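Local coordinates for RedY-like protein (PDB 2JDJ) that probably takes part in biosynthesis of the red pigment prodigiosin, as a small protein of the dimeric alpha/beta-barrel clan, at residues W22-N25 against V26-T30; A66-A69 against D70-T73. All coordinates share one frame; numbering follows the deposited sequence.

Contact 1: residues W22-N25 against V26-T30. With IPA (isopropyl alcohol), chain F.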
ATOM      1  N   TRP A  22      17.588  -7.555   6.586  1.00 22.82           N
ATOM      2  CA  TRP A  22      16.748  -8.745   6.527  1.00 22.96           C
ATOM      3  C   TRP A  22      15.653  -8.571   5.488  1.00 23.39           C
ATOM      4  O   TRP A  22      15.449  -9.446   4.635  1.00 23.54           O
ATOM      5  CB  TRP A  22      16.162  -9.083   7.900  1.00 22.78           C
ATOM      6  CG  TRP A  22      15.158 -10.203   7.843  1.00 23.36           C
ATOM      7  CD1 TRP A  22      15.416 -11.551   7.867  1.00 23.07           C
ATOM      8  CD2 TRP A  22      13.732 -10.069   7.725  1.00 24.01           C
ATOM      9  NE1 TRP A  22      14.233 -12.265   7.771  1.00 24.85           N
ATOM     10  CE2 TRP A  22      13.186 -11.379   7.688  1.00 25.02           C
ATOM     11  CE3 TRP A  22      12.862  -8.970   7.643  1.00 23.27           C
ATOM     12  CZ2 TRP A  22      11.799 -11.616   7.569  1.00 24.60           C
ATOM     13  CZ3 TRP A  22      11.490  -9.206   7.526  1.00 23.44           C
ATOM     14  CH2 TRP A  22      10.974 -10.520   7.491  1.00 22.22           C
ATOM     15  N   VAL A  23      14.966  -7.432   5.521  1.00 23.21           N
ATOM     16  CA  VAL A  23      13.932  -7.177   4.511  1.00 23.28           C
ATOM     17  C   VAL A  23      14.512  -7.301   3.095  1.00 23.86           C
ATOM     18  O   VAL A  23      14.016  -8.068   2.281  1.00 23.94           O
ATOM     19  CB  VAL A  23      13.249  -5.799   4.697  1.00 22.74           C
ATOM     20  CG1 VAL A  23      12.444  -5.421   3.453  1.00 21.80           C
ATOM     21  CG2 VAL A  23      12.376  -5.817   5.936  1.00 21.95           C
ATOM     22  N   GLN A  24      15.561  -6.547   2.802  1.00 25.03           N
ATOM     23  CA  GLN A  24      16.075  -6.498   1.423  1.00 26.16           C
ATOM     24  C   GLN A  24      16.746  -7.774   0.927  1.00 25.79           C
ATOM     25  O   GLN A  24      16.679  -8.089  -0.247  1.00 26.83           O
ATOM     26  CB  GLN A  24      17.017  -5.318   1.260  1.00 26.79           C
ATOM     27  CG  GLN A  24      16.277  -3.998   1.193  1.00 29.59           C
ATOM     28  CD  GLN A  24      17.217  -2.814   1.045  1.00 34.14           C
ATOM     29  OE1 GLN A  24      17.161  -1.859   1.827  1.00 36.54           O
ATOM     30  NE2 GLN A  24      18.090  -2.876   0.051  1.00 34.83           N
ATOM     31  N   ASN A  25      17.384  -8.517   1.814  1.00 26.07           N
ATOM     32  CA  ASN A  25      18.199  -9.656   1.385  1.00 25.54           C
ATOM     33  C   ASN A  25      17.648 -11.011   1.786  1.00 26.10           C
ATOM     34  O   ASN A  25      18.171 -12.049   1.368  1.00 26.23           O
ATOM     35  CB  ASN A  25      19.627  -9.470   1.889  1.00 25.56           C
ATOM     36  CG  ASN A  25      20.238  -8.186   1.393  1.00 26.17           C
ATOM     37  OD1 ASN A  25      20.708  -8.115   0.267  1.00 28.31           O
ATOM     38  ND2 ASN A  25      20.206  -7.144   2.225  1.00 24.53           N
ATOM     39  N   VAL A  26      16.600 -11.015   2.607  1.00 25.46           N
ATOM     40  CA  VAL A  26      15.992 -12.265   3.032  1.00 25.37           C
ATOM     41  C   VAL A  26      14.500 -12.247   2.700  1.00 26.01           C
ATOM     42  O   VAL A  26      13.988 -13.152   2.022  1.00 25.70           O
ATOM     43  CB  VAL A  26      16.236 -12.555   4.522  1.00 25.18           C
ATOM     44  CG1 VAL A  26      15.733 -13.940   4.885  1.00 25.31           C
ATOM     45  CG2 VAL A  26      17.735 -12.469   4.857  1.00 24.89           C
ATOM     46  N   ASP A  27      13.803 -11.216   3.169  1.00 25.82           N
ATOM     47  CA  ASP A  27      12.357 -11.147   2.970  1.00 26.23           C
ATOM     48  C   ASP A  27      12.030 -11.034   1.477  1.00 25.65           C
ATOM     49  O   ASP A  27      11.301 -11.867   0.945  1.00 25.54           O
ATOM     50  CB  ASP A  27      11.767  -9.991   3.794  1.00 26.01           C
ATOM     51  CG  ASP A  27      10.272 -10.136   4.057  1.00 26.97           C
ATOM     52  OD1 ASP A  27       9.657 -11.208   3.819  1.00 27.50           O
ATOM     53  OD2 ASP A  27       9.708  -9.138   4.535  1.00 26.97           O
ATOM     54  N   TYR A  28      12.606 -10.041   0.795  1.00 25.61           N
ATOM     55  CA  TYR A  28      12.387  -9.876  -0.649  1.00 25.76           C
ATOM     56  C   TYR A  28      12.875 -11.109  -1.398  1.00 26.19           C
ATOM     57  O   TYR A  28      12.251 -11.534  -2.350  1.00 26.16           O
ATOM     58  CB  TYR A  28      13.144  -8.679  -1.240  1.00 25.13           C
ATOM     59  CG  TYR A  28      12.663  -7.287  -0.878  1.00 24.79           C
ATOM     60  CD1 TYR A  28      11.414  -7.068  -0.274  1.00 24.09           C
ATOM     61  CD2 TYR A  28      13.456  -6.185  -1.169  1.00 22.05           C
ATOM     62  CE1 TYR A  28      10.980  -5.772   0.044  1.00 23.84           C
ATOM     63  CE2 TYR A  28      13.038  -4.897  -0.857  1.00 23.99           C
ATOM     64  CZ  TYR A  28      11.796  -4.697  -0.246  1.00 23.12           C
ATOM     65  OH  TYR A  28      11.389  -3.420   0.056  1.00 22.96           O
ATOM     66  N   ALA A  29      14.007 -11.662  -0.961  1.00 27.32           N
ATOM     67  CA  ALA A  29      14.653 -12.759  -1.674  1.00 28.18           C
ATOM     68  C   ALA A  29      13.839 -14.051  -1.610  1.00 29.08           C
ATOM     69  O   ALA A  29      14.064 -14.959  -2.410  1.00 29.56           O
ATOM     70  CB  ALA A  29      16.067 -12.983  -1.125  1.00 28.13           C
ATOM     71  N   THR A  30      12.895 -14.132  -0.667  1.00 29.96           N
ATOM     72  CA  THR A  30      12.093 -15.346  -0.454  1.00 30.50           C
ATOM     73  C   THR A  30      10.772 -15.309  -1.226  1.00 31.15           C
ATOM     74  O   THR A  30      10.098 -16.333  -1.376  1.00 31.49           O
ATOM     75  CB  THR A  30      11.820 -15.572   1.048  1.00 31.00           C
ATOM     76  OG1 THR A  30      13.055 -15.551   1.767  1.00 30.34           O
ATOM     77  CG2 THR A  30      11.136 -16.900   1.307  1.00 30.18           C
TER
HETATM   78  C1  IPA F1109       6.468 -11.945   1.590  1.00 36.98           C
HETATM   79  C2  IPA F1109       6.025 -11.888   3.044  1.00 37.82           C
HETATM   80  C3  IPA F1109       4.754 -11.063   3.162  1.00 37.38           C
HETATM   81  O2  IPA F1109       7.043 -11.293   3.809  1.00 38.01           O
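Trp22 and Asp27 meet ring to carboxylate: Asp27 CB sits over one face of the six-membered ring, 3.9 Å from its centroid in a CH-pi contact, and the carboxylate lies only 25° from the ring plane, with OD2 3.5 Å from Trp22 CZ3. A chi1 of 173° swings the indole obliquely towards the C-terminal end of the helix, over Asp27, and Trp22 CD1 packs on Val26 CB at 3.6 Å. A second CH-pi contact places Val23 CG1 over the Tyr28 ring, 4.1 Å from the centroid, while Gln24 CG runs beside Tyr28 CE2. Among the backbone bonds, Trp22 O accepts both Val26 N and Asp27 N, each at 2.8 Å, and Val23 O takes Tyr28 N at 2.8 Å in a nearly straight bond (N-H...O 170°). The polar ends of the buried Asp27 and Tyr28 have partners beyond the helix: Asp27 OD1 accepts a 2.6 Å hydrogen bond from O2 of isopropyl alcohol, probably a crystallisation additive, and Tyr28 OH is hydrogen-bonded to Val42 N of its own chain and to Leu98 O of the second subunit. Trp22 also touches Ala82 of helix 74-86. The i to i+5 bonds make this a pi-type turn within helix 16-30, with Tyr28 reaching the second subunit.

Contact 2: residues A66-A69 against D70-T73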
ATOM      1  N   ALA A  66      -4.968 -18.058  -2.024  1.00 34.30           N
ATOM      2  CA  ALA A  66      -3.606 -18.474  -2.397  1.00 34.57           C
ATOM      3  C   ALA A  66      -2.581 -18.023  -1.344  1.00 34.61           C
ATOM      4  O   ALA A  66      -1.717 -18.795  -0.943  1.00 34.46           O
ATOM      5  CB  ALA A  66      -3.245 -17.935  -3.775  1.00 34.17           C
ATOM      6  N   PHE A  67      -2.698 -16.773  -0.885  1.00 35.26           N
ATOM      7  CA  PHE A  67      -1.800 -16.249   0.166  1.00 35.32           C
ATOM      8  C   PHE A  67      -1.878 -17.040   1.470  1.00 35.50           C
ATOM      9  O   PHE A  67      -0.859 -17.362   2.070  1.00 34.53           O
ATOM     10  CB  PHE A  67      -2.035 -14.761   0.423  1.00 35.03           C
ATOM     11  CG  PHE A  67      -1.028 -14.142   1.369  1.00 35.58           C
ATOM     12  CD1 PHE A  67       0.319 -14.070   1.026  1.00 35.46           C
ATOM     13  CD2 PHE A  67      -1.429 -13.640   2.606  1.00 35.07           C
ATOM     14  CE1 PHE A  67       1.262 -13.502   1.898  1.00 35.95           C
ATOM     15  CE2 PHE A  67      -0.499 -13.070   3.487  1.00 35.61           C
ATOM     16  CZ  PHE A  67       0.851 -13.001   3.131  1.00 35.01           C
ATOM     17  N   ASP A  68      -3.097 -17.366   1.890  1.00 36.57           N
ATOM     18  CA  ASP A  68      -3.313 -18.144   3.101  1.00 37.83           C
ATOM     19  C   ASP A  68      -2.602 -19.499   3.084  1.00 38.24           C
ATOM     20  O   ASP A  68      -2.036 -19.919   4.097  1.00 38.31           O
ATOM     21  CB  ASP A  68      -4.813 -18.319   3.350  1.00 38.32           C
ATOM     22  CG  ASP A  68      -5.455 -17.067   3.927  1.00 40.15           C
ATOM     23  OD1 ASP A  68      -4.810 -15.987   3.943  1.00 40.94           O
ATOM     24  OD2 ASP A  68      -6.616 -17.161   4.369  1.00 43.24           O
ATOM     25  N   ALA A  69      -2.639 -20.171   1.933  1.00 38.97           N
ATOM     26  CA  ALA A  69      -1.894 -21.414   1.730  1.00 39.41           C
ATOM     27  C   ALA A  69      -0.383 -21.180   1.856  1.00 39.94           C
ATOM     28  O   ALA A  69       0.313 -21.940   2.543  1.00 40.03           O
ATOM     29  CB  ALA A  69      -2.239 -22.026   0.367  1.00 39.46           C
ATOM     30  N   ASP A  70       0.112 -20.118   1.209  1.00 40.30           N
ATOM     31  CA  ASP A  70       1.531 -19.764   1.270  1.00 40.71           C
ATOM     32  C   ASP A  70       1.985 -19.512   2.692  1.00 41.46           C
ATOM     33  O   ASP A  70       3.136 -19.773   3.017  1.00 40.77           O
ATOM     34  CB  ASP A  70       1.843 -18.537   0.418  1.00 40.34           C
ATOM     35  CG  ASP A  70       1.894 -18.848  -1.068  1.00 40.10           C
ATOM     36  OD1 ASP A  70       1.881 -20.044  -1.429  1.00 40.79           O
ATOM     37  OD2 ASP A  70       1.939 -17.896  -1.875  1.00 36.09           O
HETATM   38  N   MSE A  71       1.084 -18.995   3.530  1.00 42.63           N
HETATM   39  CA  MSE A  71       1.399 -18.733   4.940  1.00 44.75           C
HETATM   40  C   MSE A  71       1.605 -20.005   5.757  1.00 44.13           C
HETATM   41  O   MSE A  71       2.300 -19.994   6.776  1.00 43.53           O
HETATM   42  CB  MSE A  71       0.312 -17.883   5.596  1.00 44.50           C
HETATM   43  CG  MSE A  71       0.350 -16.402   5.247  1.00 46.39           C
HETATM   44 SE   MSE A  71      -1.073 -15.466   6.202  0.80 50.19          SE
HETATM   45  CE  MSE A  71      -0.326 -15.538   8.016  1.00 48.44           C
ATOM     46  N   GLU A  72       0.989 -21.094   5.306  1.00 44.50           N
ATOM     47  CA  GLU A  72       1.085 -22.376   6.005  1.00 45.07           C
ATOM     48  C   GLU A  72       2.333 -23.167   5.607  1.00 44.33           C
ATOM     49  O   GLU A  72       2.604 -24.227   6.175  1.00 44.68           O
ATOM     50  CB  GLU A  72      -0.183 -23.220   5.785  1.00 45.55           C
ATOM     51  CG  GLU A  72      -1.503 -22.502   6.074  1.00 47.84           C
ATOM     52  CD  GLU A  72      -1.833 -22.386   7.561  1.00 51.71           C
ATOM     53  OE1 GLU A  72      -3.018 -22.112   7.873  1.00 52.57           O
ATOM     54  OE2 GLU A  72      -0.926 -22.574   8.415  1.00 53.49           O
ATOM     55  N   THR A  73       3.087 -22.657   4.634  1.00 43.41           N
ATOM     56  CA  THR A  73       4.332 -23.296   4.214  1.00 42.35           C
ATOM     57  C   THR A  73       5.429 -23.031   5.246  1.00 41.92           C
ATOM     58  O   THR A  73       5.335 -22.093   6.033  1.00 41.83           O
ATOM     59  CB  THR A  73       4.813 -22.790   2.837  1.00 42.19           C
ATOM     60  OG1 THR A  73       5.118 -21.388   2.911  1.00 41.12           O
ATOM     61  CG2 THR A  73       3.769 -23.045   1.753  1.00 42.95           C
TER
HETATM   62  O   HOH W   1      -0.714 -20.357  -3.294  1.00 37.85           O
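The last turn of the short helix 64-71, where it gives way to helix 74-86, carries a Met-aromatic contact between Phe67 and Met71, modelled as selenomethionine. Met71 CG lies over one face of the Phe67 ring, 4.1 Å from the centroid, and its SE, 3.7 Å from Phe67 CE2, approaches that ring obliquely. The Met71 chain is extended at chi2, laying CG and SE against the ring, and its bend at chi3 (72°) turns CE away from it. Along the backbone, Asp70 N bonds Ala66 O at 3.1 Å and Met71 N bonds Phe67 O at 2.9 Å; Glu72 N then bonds Ala69 O, three residues back, at 3.0 Å, coming from above the carbonyl plane. A water donates to both Ala66 O and Asp70 OD1, bridging main chain and carboxylate, while Asp70 OD2 is bonded to Ser36 OG of a preceding loop. Thr73 OG1, placed between its own backbone N and carbonyl carbon (chi1 63°), donates to Asp70 O at 2.6 Å; it also accepts Phe76 N, capping the N terminus of helix 74-86. Bonded back to one helix and forward to the next, Thr73 marks a helix-to-helix junction with a threonine N-cap.

How the contacts relate
After strand 2-10 the chain enters helix 16-30, where contact 1 lies within consecutive turns. Strands 37-44 and 55-61 follow, and contact 2 comes at the end of helix 64-71, just before helix 74-86. Both are local and close no long loop; they stand in series, neither nesting nor crossing, with centres 18 Å and nearest atoms about 8 Å apart. Helix 74-86 starts just after contact 2, and its Thr75, Leu79 and Ala82 pack on side chains of contact 1. The isopropyl alcohol bonded to Asp27 lies between the two, about 4 Å from the Phe67 side chain (nearest atoms). Contact 1 further joins strand 37-44 and the second subunit, contact 2 the loop residues Leu34, Pro35 and Ser36.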